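Local atomic coordinates of endo-polygalacturonase (Pectobacterium carotovorum subsp. carotovorum, PDB entry 1BHE), a protein that hydrolyses the alpha-1,4-galacturonosyl linkages of polygalacturonic acid and is involved in the maceration and soft-rotting of plant tissue. Residues A75-K80 and G123-Q128; T118-G123 and L169-N174; D284-G289 and E315-S320. All blocks are in the same frame, centred on the assembly; numbering follows the deposited sequence.

How the contacts relate
From the N terminus, the chain leaves strand 72-75 through 75-80, and contact 1 closes a loop of the beta-helix when 123-128 returns to it. Contact 2 opens at 118-123, before that loop is closed, and ends at 169-174, so the two cross along the sequence. They share Gly-123 and touch directly: Gln-122 NE2 and Ala-75 O probably form a hydrogen bond. Together they tie the successive strands 72-75, 118-120 and 167-170 and the loops that follow them. Contact 3 comes later in series, joining the loops after strands 277-282 and 306-311. Its centre is about 35 Å from that of contact 1 and about 31 Å from that of contact 2.

Contact 1 (A75-K80 and G123-Q128); sequences AVNNAK and GGVKLQ
An inverse gamma turn centred on Asn-77 docks against the loop Val-125 to Gln-128, and the turn residue holds that loop through both its backbone and its side chain. The carbonyl oxygen of Asn-77 takes the backbone N of Gln-128 at 2.8 Å in a nearly straight bond (166° at the hydrogen), while the CA of Leu-127 brings a C-H to the same oxygen at 3.4 Å. The amide of Asn-77 reaches back one peptide further: ND2 donates to Lys-126 O at 2.9 Å, with the acceptor close to the amide plane and the donor in the plane of the carbonyl. CG lies between the backbone N and the carbonyl carbon (chi1 59°), which turns the amide toward Lys-126 and sets ND2 beside CG1 of Val-125, 3.6 Å away.

Both segments belong to loops that leave neighbouring parallel strands of the beta-helix, 72-75 and 118-120, on consecutive coils, and the contact joins these loops beyond the end of their strand pairing. Towards the protein interior, the buried Leu-127 lays CD2 at 3.8 Å from Asn-77 C, and its other methyl, CD1, faces CB of Ala-79 at 4.2 Å.

At the more exposed end, the side chain of Gln-128, extended beyond CG, crosses both asparagines at roughly right angles. Its OE1 accepts from Asn-78 ND2 at 3.2 Å, with the two amide planes 74° apart and the donor tilted from the plane of the acceptor. The other end of the Asn-78 amide is engaged within its own loop, where OD1 accepts from the backbone N of Ser-81. Lys-126 turns its CB away from Asn-77, and its NZ bonds to the carbonyl oxygens of Leu-127 and Lys-130.

Contact 2 (T118-G123 and L169-N174); sequences TIDGQG and LINSPN
Ile-119 and Asp-120 pair in parallel with Leu-169 and Ile-170, joining successive coils of the right-handed parallel beta-helix characteristic of family 28 glycosyl hydrolases. The ladder is tight and regular: Ile-170 N donates to Ile-119 O at 2.9 Å, and Gly-121 N donates to Ile-170 O at the same length, both bonds close to straight. On one face the buried Ile-119 and Leu-169 lie side by side and point the same way, their CD1 and CD2 methyls 3.8 Å apart.

Close packing continues past the strand ends. Gly-121 presents bare backbone to 169-174, and the Pro-173 ring packs beside its carbonyl oxygen, CG lying 3.5 Å from Gly-121 O. Gly-123 N then donates to Asn-171 O in a more bent bond (138° at the hydrogen).

The opposite face is looser: Thr-118 and Ile-170 are partly open to solvent, with the buried Asp-120 between them. Placing CG1 between the backbone N and the carbonyl carbon (chi1 68°) brings Ile-170 across to the neighbouring strand, its CG1 against Asp-120 CB and its CD1 against Thr-118 CG2. Beyond it, Asn-171 ND2 makes only a weak bond to Asp-120 OD1, at 3.5 Å, with the carboxylate and amide planes 65° apart; a water donates to OD1 and takes a weak bond from ND2. Arg-74 forms a salt bridge with OD2 of Asp-120, while OD1 closes an Asx turn by accepting Gln-122 N at 2.9 Å from above the carboxylate plane.

Contact 3 (D284-G289 and E315-S320); sequences DKSAAG and EKKEGS
Glu-315 meets Asp-284 chiefly through its carbonyl oxygen, which lies 3.3 Å from Asp-284 CB. Their carboxylates are bridged by a water that donates to OE2 of one and OD2 of the other, consistent with easing the repulsion between like charges. A second water takes the backbone N of Lys-285 and donates to Glu-315 O. Lys-317 comes next and lays its aliphatic chain obliquely over the Asp-284 carboxylate, CD 3.4 Å from OD2; NZ, at 3.7 Å from OD2, forms only a long salt bridge. The other oxygen, OD1, uses its anti lone pair to accept Ser-286 N at 2.7 Å, an Asx turn that fixes the carboxylate. Glu-318 contributes its carbonyl oxygen, 3.5 Å from Ser-286 CB. Gly-319 then packs its backbone flush against the first loop, with CA 3.4 Å from Lys-285 O and its own carbonyl oxygen 3.2 Å from Lys-285 CD. Asn-321 ND2 bonds to Lys-285 O just beyond. The Glu-315 side chain lies about 10 Å from those of His-251, a probable active-site residue, and Asp-223, the predicted proton donor. The two surface loops of the beta-helix follow the paired parallel strands 277-282 and 306-311 and lead into another such pair, 290-302 and 324-335.

Contact 1 (A75-K80 and G123-Q128)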
ATOM      1  N   ALA A  75     -15.354  -0.042   9.460  1.00  7.49           N
ATOM      2  CA  ALA A  75     -14.954   1.137  10.221  1.00  8.39           C
ATOM      3  C   ALA A  75     -16.116   2.117  10.355  1.00  8.69           C
ATOM      4  O   ALA A  75     -16.744   2.474   9.349  1.00  8.85           O
ATOM      5  CB  ALA A  75     -13.755   1.808   9.555  1.00  8.18           C
ATOM      6  N   VAL A  76     -16.410   2.539  11.582  1.00  9.24           N
ATOM      7  CA  VAL A  76     -17.525   3.466  11.777  1.00 10.05           C
ATOM      8  C   VAL A  76     -17.281   4.749  11.003  1.00 10.04           C
ATOM      9  O   VAL A  76     -16.148   5.227  10.883  1.00  9.40           O
ATOM     10  CB  VAL A  76     -17.804   3.766  13.259  1.00 11.13           C
ATOM     11  CG1 VAL A  76     -18.235   2.486  13.966  1.00 11.89           C
ATOM     12  CG2 VAL A  76     -16.596   4.367  13.963  1.00 11.15           C
ATOM     13  N   ASN A  77     -18.347   5.305  10.440  1.00 11.16           N
ATOM     14  CA  ASN A  77     -18.287   6.542   9.671  1.00 12.11           C
ATOM     15  C   ASN A  77     -18.439   7.737  10.614  1.00 12.73           C
ATOM     16  O   ASN A  77     -19.407   8.493  10.585  1.00 12.52           O
ATOM     17  CB  ASN A  77     -19.350   6.560   8.574  1.00 12.83           C
ATOM     18  CG  ASN A  77     -20.775   6.435   9.056  1.00 13.59           C
ATOM     19  OD1 ASN A  77     -21.064   5.729  10.025  1.00 14.58           O
ATOM     20  ND2 ASN A  77     -21.707   7.126   8.403  1.00 13.15           N
ATOM     21  N   ASN A  78     -17.442   7.929  11.467  1.00 13.26           N
ATOM     22  CA  ASN A  78     -17.417   8.972  12.476  1.00 14.20           C
ATOM     23  C   ASN A  78     -15.992   9.471  12.668  1.00 13.87           C
ATOM     24  O   ASN A  78     -15.107   8.692  13.018  1.00 13.71           O
ATOM     25  CB  ASN A  78     -17.968   8.421  13.804  1.00 14.83           C
ATOM     26  CG  ASN A  78     -18.183   9.553  14.796  1.00 15.94           C
ATOM     27  OD1 ASN A  78     -17.234  10.003  15.432  1.00 16.56           O
ATOM     28  ND2 ASN A  78     -19.410  10.056  14.863  1.00 16.61           N
ATOM     29  N   ALA A  79     -15.761  10.759  12.451  1.00 14.03           N
ATOM     30  CA  ALA A  79     -14.417  11.316  12.539  1.00 14.02           C
ATOM     31  C   ALA A  79     -13.880  11.374  13.957  1.00 14.13           C
ATOM     32  O   ALA A  79     -12.721  11.026  14.194  1.00 13.48           O
ATOM     33  CB  ALA A  79     -14.389  12.684  11.875  1.00 14.64           C
ATOM     34  N   LYS A  80     -14.712  11.741  14.930  1.00 14.71           N
ATOM     35  CA  LYS A  80     -14.294  11.785  16.326  1.00 14.70           C
ATOM     36  C   LYS A  80     -13.865  10.422  16.848  1.00 14.20           C
ATOM     37  O   LYS A  80     -12.941  10.328  17.663  1.00 13.48           O
ATOM     38  CB  LYS A  80     -15.395  12.368  17.219  1.00 16.17           C
ATOM     39  CG  LYS A  80     -14.990  12.483  18.679  1.00 17.96           C
ATOM     40  CD  LYS A  80     -16.059  13.170  19.520  1.00 19.74           C
ATOM     41  CE  LYS A  80     -15.565  13.336  20.954  1.00 20.58           C
ATOM     42  NZ  LYS A  80     -16.645  13.006  21.928  1.00 22.24           N
ATOM     43  N   GLY A 123     -14.849   4.642   3.010  1.00  9.28           N
ATOM     44  CA  GLY A 123     -14.208   5.868   2.558  1.00 10.23           C
ATOM     45  C   GLY A 123     -15.202   6.841   1.934  1.00 11.37           C
ATOM     46  O   GLY A 123     -15.041   8.051   2.065  1.00 10.43           O
ATOM     47  N   GLY A 124     -16.147   6.331   1.149  1.00 11.76           N
ATOM     48  CA  GLY A 124     -17.105   7.149   0.443  1.00 12.31           C
ATOM     49  C   GLY A 124     -18.434   7.382   1.127  1.00 13.39           C
ATOM     50  O   GLY A 124     -19.336   7.924   0.484  1.00 12.70           O
ATOM     51  N   VAL A 125     -18.574   7.067   2.407  1.00 13.61           N
ATOM     52  CA  VAL A 125     -19.819   7.276   3.135  1.00 13.84           C
ATOM     53  C   VAL A 125     -19.822   8.586   3.906  1.00 13.89           C
ATOM     54  O   VAL A 125     -18.865   8.904   4.617  1.00 13.04           O
ATOM     55  CB  VAL A 125     -20.053   6.114   4.125  1.00 14.04           C
ATOM     56  CG1 VAL A 125     -21.362   6.282   4.885  1.00 14.69           C
ATOM     57  CG2 VAL A 125     -20.041   4.789   3.374  1.00 14.24           C
ATOM     58  N   LYS A 126     -20.899   9.364   3.781  1.00 14.37           N
ATOM     59  CA  LYS A 126     -20.994  10.604   4.549  1.00 14.30           C
ATOM     60  C   LYS A 126     -20.760  10.299   6.027  1.00 14.18           C
ATOM     61  O   LYS A 126     -21.369   9.382   6.577  1.00 14.37           O
ATOM     62  CB  LYS A 126     -22.356  11.285   4.377  1.00 15.13           C
ATOM     63  CG  LYS A 126     -22.516  12.541   5.228  1.00 14.94           C
ATOM     64  CD  LYS A 126     -23.932  13.089   5.148  1.00 15.48           C
ATOM     65  CE  LYS A 126     -24.085  14.318   6.029  1.00 15.58           C
ATOM     66  NZ  LYS A 126     -23.735  14.021   7.451  1.00 14.98           N
ATOM     67  N   LEU A 127     -19.877  11.059   6.659  1.00 14.61           N
ATOM     68  CA  LEU A 127     -19.621  10.859   8.087  1.00 15.47           C
ATOM     69  C   LEU A 127     -20.828  11.311   8.898  1.00 16.23           C
ATOM     70  O   LEU A 127     -21.577  12.192   8.466  1.00 16.23           O
ATOM     71  CB  LEU A 127     -18.363  11.638   8.481  1.00 15.15           C
ATOM     72  CG  LEU A 127     -17.098  11.294   7.681  1.00 15.20           C
ATOM     73  CD1 LEU A 127     -15.964  12.252   8.013  1.00 14.88           C
ATOM     74  CD2 LEU A 127     -16.692   9.850   7.949  1.00 15.00           C
ATOM     75  N   GLN A 128     -21.025  10.747  10.084  1.00 16.99           N
ATOM     76  CA  GLN A 128     -22.117  11.125  10.974  1.00 18.36           C
ATOM     77  C   GLN A 128     -21.877  12.524  11.551  1.00 18.89           C
ATOM     78  O   GLN A 128     -22.734  13.317  11.906  1.00 18.33           O
ATOM     79  CB  GLN A 128     -22.211  10.151  12.150  1.00 19.16           C
ATOM     80  CG  GLN A 128     -22.442   8.696  11.773  1.00 20.61           C
ATOM     81  CD  GLN A 128     -22.269   7.745  12.943  1.00 21.51           C
ATOM     82  OE1 GLN A 128     -21.797   8.122  14.018  1.00 22.09           O
ATOM     83  NE2 GLN A 128     -22.650   6.489  12.751  1.00 22.02           N
TER

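Contact 2 (T118-G123 and L169-N174)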
ATOM      1  N   THR A 118     -14.085  -9.529   4.818  1.00  7.81           N
ATOM      2  CA  THR A 118     -13.750  -8.202   4.344  1.00  8.06           C
ATOM      3  C   THR A 118     -13.554  -7.172   5.446  1.00  7.84           C
ATOM      4  O   THR A 118     -14.220  -7.193   6.476  1.00  7.70           O
ATOM      5  CB  THR A 118     -14.950  -7.719   3.475  1.00  8.08           C
ATOM      6  OG1 THR A 118     -15.112  -8.630   2.377  1.00  7.37           O
ATOM      7  CG2 THR A 118     -14.752  -6.318   2.933  1.00  8.50           C
ATOM      8  N   ILE A 119     -12.644  -6.237   5.193  1.00  7.16           N
ATOM      9  CA  ILE A 119     -12.431  -5.071   6.041  1.00  6.86           C
ATOM     10  C   ILE A 119     -12.859  -3.878   5.166  1.00  6.80           C
ATOM     11  O   ILE A 119     -12.314  -3.693   4.076  1.00  6.30           O
ATOM     12  CB  ILE A 119     -10.991  -4.893   6.525  1.00  7.20           C
ATOM     13  CG1 ILE A 119     -10.584  -6.103   7.373  1.00  6.79           C
ATOM     14  CG2 ILE A 119     -10.859  -3.596   7.324  1.00  7.39           C
ATOM     15  CD1 ILE A 119      -9.129  -6.143   7.794  1.00  6.58           C
ATOM     16  N   ASP A 120     -13.887  -3.164   5.595  1.00  6.38           N
ATOM     17  CA  ASP A 120     -14.446  -2.051   4.841  1.00  7.20           C
ATOM     18  C   ASP A 120     -14.236  -0.724   5.564  1.00  6.64           C
ATOM     19  O   ASP A 120     -14.730  -0.532   6.677  1.00  5.28           O
ATOM     20  CB  ASP A 120     -15.944  -2.303   4.639  1.00  7.80           C
ATOM     21  CG  ASP A 120     -16.719  -1.202   3.958  1.00  8.53           C
ATOM     22  OD1 ASP A 120     -16.142  -0.240   3.419  1.00  7.08           O
ATOM     23  OD2 ASP A 120     -17.971  -1.310   3.961  1.00  8.96           O
ATOM     24  N   GLY A 121     -13.530   0.194   4.906  1.00  6.84           N
ATOM     25  CA  GLY A 121     -13.232   1.487   5.502  1.00  7.25           C
ATOM     26  C   GLY A 121     -14.329   2.528   5.376  1.00  7.07           C
ATOM     27  O   GLY A 121     -14.241   3.600   5.988  1.00  7.56           O
ATOM     28  N   GLN A 122     -15.336   2.304   4.541  1.00  7.57           N
ATOM     29  CA  GLN A 122     -16.398   3.281   4.319  1.00  8.43           C
ATOM     30  C   GLN A 122     -15.823   4.637   3.919  1.00  9.16           C
ATOM     31  O   GLN A 122     -16.266   5.684   4.398  1.00  8.94           O
ATOM     32  CB  GLN A 122     -17.252   3.459   5.578  1.00  9.43           C
ATOM     33  CG  GLN A 122     -17.961   2.223   6.089  1.00  9.91           C
ATOM     34  CD  GLN A 122     -19.274   2.559   6.773  1.00 10.23           C
ATOM     35  OE1 GLN A 122     -20.313   2.598   6.112  1.00 10.03           O
ATOM     36  NE2 GLN A 122     -19.241   2.837   8.071  1.00  9.79           N
ATOM     37  N   GLY A 123     -14.849   4.642   3.010  1.00  9.28           N
ATOM     38  CA  GLY A 123     -14.208   5.868   2.558  1.00 10.23           C
ATOM     39  C   GLY A 123     -15.202   6.841   1.934  1.00 11.37           C
ATOM     40  O   GLY A 123     -15.041   8.051   2.065  1.00 10.43           O
ATOM     41  N   LEU A 169      -9.865  -6.034   1.313  1.00  6.67           N
ATOM     42  CA  LEU A 169      -9.794  -4.707   1.919  1.00  6.67           C
ATOM     43  C   LEU A 169     -10.433  -3.723   0.947  1.00  6.35           C
ATOM     44  O   LEU A 169      -9.960  -3.606  -0.186  1.00  6.86           O
ATOM     45  CB  LEU A 169      -8.348  -4.276   2.180  1.00  6.65           C
ATOM     46  CG  LEU A 169      -7.424  -5.292   2.852  1.00  6.83           C
ATOM     47  CD1 LEU A 169      -6.021  -4.724   3.006  1.00  7.60           C
ATOM     48  CD2 LEU A 169      -7.975  -5.731   4.202  1.00  6.71           C
ATOM     49  N   ILE A 170     -11.548  -3.107   1.330  1.00  6.51           N
ATOM     50  CA  ILE A 170     -12.278  -2.217   0.459  1.00  6.22           C
ATOM     51  C   ILE A 170     -12.537  -0.831   1.040  1.00  6.70           C
ATOM     52  O   ILE A 170     -12.639  -0.607   2.240  1.00  6.42           O
ATOM     53  CB  ILE A 170     -13.652  -2.789   0.029  1.00  6.89           C
ATOM     54  CG1 ILE A 170     -14.615  -2.873   1.216  1.00  6.95           C
ATOM     55  CG2 ILE A 170     -13.509  -4.148  -0.647  1.00  7.40           C
ATOM     56  CD1 ILE A 170     -16.006  -3.351   0.826  1.00  7.88           C
ATOM     57  N   ASN A 171     -12.691   0.116   0.119  1.00  7.00           N
ATOM     58  CA  ASN A 171     -13.051   1.492   0.419  1.00  8.40           C
ATOM     59  C   ASN A 171     -12.255   2.120   1.554  1.00  7.63           C
ATOM     60  O   ASN A 171     -12.818   2.700   2.487  1.00  7.04           O
ATOM     61  CB  ASN A 171     -14.560   1.542   0.728  1.00  9.36           C
ATOM     62  CG  ASN A 171     -15.392   0.914  -0.381  1.00 11.18           C
ATOM     63  OD1 ASN A 171     -15.088   1.107  -1.557  1.00 11.26           O
ATOM     64  ND2 ASN A 171     -16.423   0.165  -0.002  1.00 11.47           N
ATOM     65  N   SER A 172     -10.926   2.081   1.459  1.00  7.22           N
ATOM     66  CA  SER A 172     -10.089   2.668   2.506  1.00  6.62           C
ATOM     67  C   SER A 172     -10.110   4.183   2.439  1.00  6.44           C
ATOM     68  O   SER A 172      -9.944   4.792   1.379  1.00  7.55           O
ATOM     69  CB  SER A 172      -8.652   2.142   2.359  1.00  5.62           C
ATOM     70  OG  SER A 172      -7.840   2.664   3.387  1.00  5.20           O
ATOM     71  N   PRO A 173     -10.293   4.836   3.582  1.00  6.41           N
ATOM     72  CA  PRO A 173     -10.293   6.288   3.671  1.00  7.51           C
ATOM     73  C   PRO A 173      -8.938   6.872   3.281  1.00  8.39           C
ATOM     74  O   PRO A 173      -8.869   7.929   2.659  1.00  9.87           O
ATOM     75  CB  PRO A 173     -10.642   6.596   5.120  1.00  6.96           C
ATOM     76  CG  PRO A 173     -11.246   5.332   5.645  1.00  5.90           C
ATOM     77  CD  PRO A 173     -10.505   4.231   4.916  1.00  6.38           C
ATOM     78  N   ASN A 174      -7.860   6.191   3.636  1.00  7.85           N
ATOM     79  CA  ASN A 174      -6.493   6.615   3.329  1.00  7.19           C
ATOM     80  C   ASN A 174      -5.741   5.400   2.784  1.00  6.83           C
ATOM     81  O   ASN A 174      -6.384   4.580   2.112  1.00  6.50           O
ATOM     82  CB  ASN A 174      -5.874   7.194   4.585  1.00  8.35           C
ATOM     83  CG  ASN A 174      -4.622   8.019   4.483  1.00  9.39           C
ATOM     84  OD1 ASN A 174      -3.572   7.554   4.043  1.00  9.17           O
ATOM     85  ND2 ASN A 174      -4.695   9.276   4.932  1.00  9.54           N
TER
HETATM   86  O   HOH W   1     -17.901   1.459   2.151  1.00 29.34           O

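Contact 3 (D284-G289 and E315-S320)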
ATOM      1  N   ASP A 284      11.812  13.556  -6.232  1.00 18.36           N
ATOM      2  CA  ASP A 284      11.975  14.988  -6.449  1.00 19.85           C
ATOM      3  C   ASP A 284      13.221  15.425  -5.689  1.00 19.89           C
ATOM      4  O   ASP A 284      13.848  14.592  -5.028  1.00 19.71           O
ATOM      5  CB  ASP A 284      10.742  15.769  -6.009  1.00 19.95           C
ATOM      6  CG  ASP A 284      10.317  15.461  -4.587  1.00 20.67           C
ATOM      7  OD1 ASP A 284      11.043  15.879  -3.664  1.00 20.11           O
ATOM      8  OD2 ASP A 284       9.270  14.804  -4.390  1.00 20.71           O
ATOM      9  N   LYS A 285      13.515  16.717  -5.665  1.00 20.50           N
ATOM     10  CA  LYS A 285      14.691  17.223  -4.972  1.00 21.15           C
ATOM     11  C   LYS A 285      14.611  17.131  -3.456  1.00 20.55           C
ATOM     12  O   LYS A 285      15.658  17.238  -2.807  1.00 21.07           O
ATOM     13  CB  LYS A 285      14.962  18.682  -5.371  1.00 22.29           C
ATOM     14  CG  LYS A 285      15.736  18.844  -6.667  1.00 23.11           C
ATOM     15  CD  LYS A 285      16.194  20.290  -6.842  1.00 24.44           C
ATOM     16  CE  LYS A 285      15.538  20.935  -8.046  1.00 25.12           C
ATOM     17  NZ  LYS A 285      16.484  21.836  -8.773  1.00 26.39           N
ATOM     18  N   SER A 286      13.436  16.947  -2.869  1.00 19.48           N
ATOM     19  CA  SER A 286      13.294  16.868  -1.428  1.00 19.03           C
ATOM     20  C   SER A 286      13.469  15.475  -0.844  1.00 18.67           C
ATOM     21  O   SER A 286      13.684  15.376   0.373  1.00 19.02           O
ATOM     22  CB  SER A 286      11.909  17.405  -1.016  1.00 18.93           C
ATOM     23  OG  SER A 286      10.924  16.402  -1.227  1.00 18.64           O
ATOM     24  N   ALA A 287      13.386  14.417  -1.647  1.00 18.74           N
ATOM     25  CA  ALA A 287      13.452  13.070  -1.070  1.00 18.54           C
ATOM     26  C   ALA A 287      14.203  12.045  -1.895  1.00 18.42           C
ATOM     27  O   ALA A 287      14.095  10.838  -1.623  1.00 18.65           O
ATOM     28  CB  ALA A 287      12.011  12.596  -0.850  1.00 19.10           C
ATOM     29  N   ALA A 288      14.971  12.471  -2.887  1.00 17.49           N
ATOM     30  CA  ALA A 288      15.714  11.547  -3.731  1.00 17.15           C
ATOM     31  C   ALA A 288      16.942  10.971  -3.033  1.00 16.91           C
ATOM     32  O   ALA A 288      17.670  11.685  -2.339  1.00 17.40           O
ATOM     33  CB  ALA A 288      16.142  12.256  -5.013  1.00 17.42           C
ATOM     34  N   GLY A 289      17.190   9.680  -3.235  1.00 16.19           N
ATOM     35  CA  GLY A 289      18.390   9.051  -2.681  1.00 15.77           C
ATOM     36  C   GLY A 289      18.808   7.874  -3.555  1.00 15.50           C
ATOM     37  O   GLY A 289      18.502   7.833  -4.744  1.00 15.35           O
ATOM     38  N   GLU A 315       7.551  15.909  -9.051  1.00 34.57           N
ATOM     39  CA  GLU A 315       6.997  17.181  -8.634  1.00 36.14           C
ATOM     40  C   GLU A 315       8.145  18.181  -8.436  1.00 36.76           C
ATOM     41  O   GLU A 315       9.286  17.766  -8.237  1.00 36.52           O
ATOM     42  CB  GLU A 315       6.237  17.088  -7.322  1.00 36.55           C
ATOM     43  CG  GLU A 315       5.065  16.128  -7.268  1.00 37.47           C
ATOM     44  CD  GLU A 315       4.631  15.935  -5.821  1.00 38.00           C
ATOM     45  OE1 GLU A 315       4.140  16.921  -5.230  1.00 38.30           O
ATOM     46  OE2 GLU A 315       4.804  14.820  -5.294  1.00 38.23           O
ATOM     47  N   LYS A 316       7.820  19.468  -8.472  1.00 37.85           N
ATOM     48  CA  LYS A 316       8.843  20.488  -8.252  1.00 38.92           C
ATOM     49  C   LYS A 316       8.811  20.905  -6.784  1.00 39.25           C
ATOM     50  O   LYS A 316       7.870  21.537  -6.314  1.00 39.62           O
ATOM     51  CB  LYS A 316       8.688  21.681  -9.179  1.00 39.61           C
ATOM     52  CG  LYS A 316       7.304  22.288  -9.285  1.00 40.66           C
ATOM     53  CD  LYS A 316       7.356  23.801  -9.449  1.00 41.30           C
ATOM     54  CE  LYS A 316       7.401  24.209 -10.913  1.00 41.59           C
ATOM     55  NZ  LYS A 316       6.050  24.532 -11.454  1.00 41.85           N
ATOM     56  N   LYS A 317       9.788  20.423  -6.031  1.00 39.72           N
ATOM     57  CA  LYS A 317       9.907  20.724  -4.607  1.00 39.95           C
ATOM     58  C   LYS A 317      11.330  21.208  -4.341  1.00 39.83           C
ATOM     59  O   LYS A 317      12.218  20.852  -5.122  1.00 39.86           O
ATOM     60  CB  LYS A 317       9.592  19.496  -3.761  1.00 40.16           C
ATOM     61  CG  LYS A 317       8.118  19.223  -3.524  1.00 40.44           C
ATOM     62  CD  LYS A 317       7.859  17.737  -3.330  1.00 40.74           C
ATOM     63  CE  LYS A 317       6.946  17.475  -2.144  1.00 40.87           C
ATOM     64  NZ  LYS A 317       7.013  16.052  -1.705  1.00 41.12           N
ATOM     65  N   GLU A 318      11.536  22.019  -3.307  1.00 39.47           N
ATOM     66  CA  GLU A 318      12.887  22.507  -3.033  1.00 39.12           C
ATOM     67  C   GLU A 318      13.694  21.429  -2.306  1.00 37.92           C
ATOM     68  O   GLU A 318      13.142  20.589  -1.601  1.00 37.57           O
ATOM     69  CB  GLU A 318      12.913  23.813  -2.249  1.00 40.15           C
ATOM     70  CG  GLU A 318      11.662  24.144  -1.466  1.00 41.23           C
ATOM     71  CD  GLU A 318      11.869  25.107  -0.315  1.00 41.93           C
ATOM     72  OE1 GLU A 318      12.800  24.929   0.501  1.00 41.69           O
ATOM     73  OE2 GLU A 318      11.059  26.058  -0.217  1.00 42.65           O
ATOM     74  N   GLY A 319      15.006  21.473  -2.501  1.00 36.92           N
ATOM     75  CA  GLY A 319      15.901  20.509  -1.876  1.00 35.91           C
ATOM     76  C   GLY A 319      17.164  20.325  -2.710  1.00 35.19           C
ATOM     77  O   GLY A 319      17.220  20.711  -3.877  1.00 34.99           O
ATOM     78  N   SER A 320      18.167  19.710  -2.097  1.00 34.34           N
ATOM     79  CA  SER A 320      19.440  19.471  -2.764  1.00 33.96           C
ATOM     80  C   SER A 320      19.687  17.980  -2.970  1.00 33.04           C
ATOM     81  O   SER A 320      20.745  17.577  -3.456  1.00 32.63           O
ATOM     82  CB  SER A 320      20.566  20.087  -1.924  1.00 34.32           C
ATOM     83  OG  SER A 320      20.372  19.776  -0.552  1.00 35.13           O
TER
HETATM   84  O   HOH W   2       7.271  13.601  -6.047  1.00 21.97           O
HETATM   85  O   HOH W   3      12.098  18.553  -7.426  1.00 20.82           O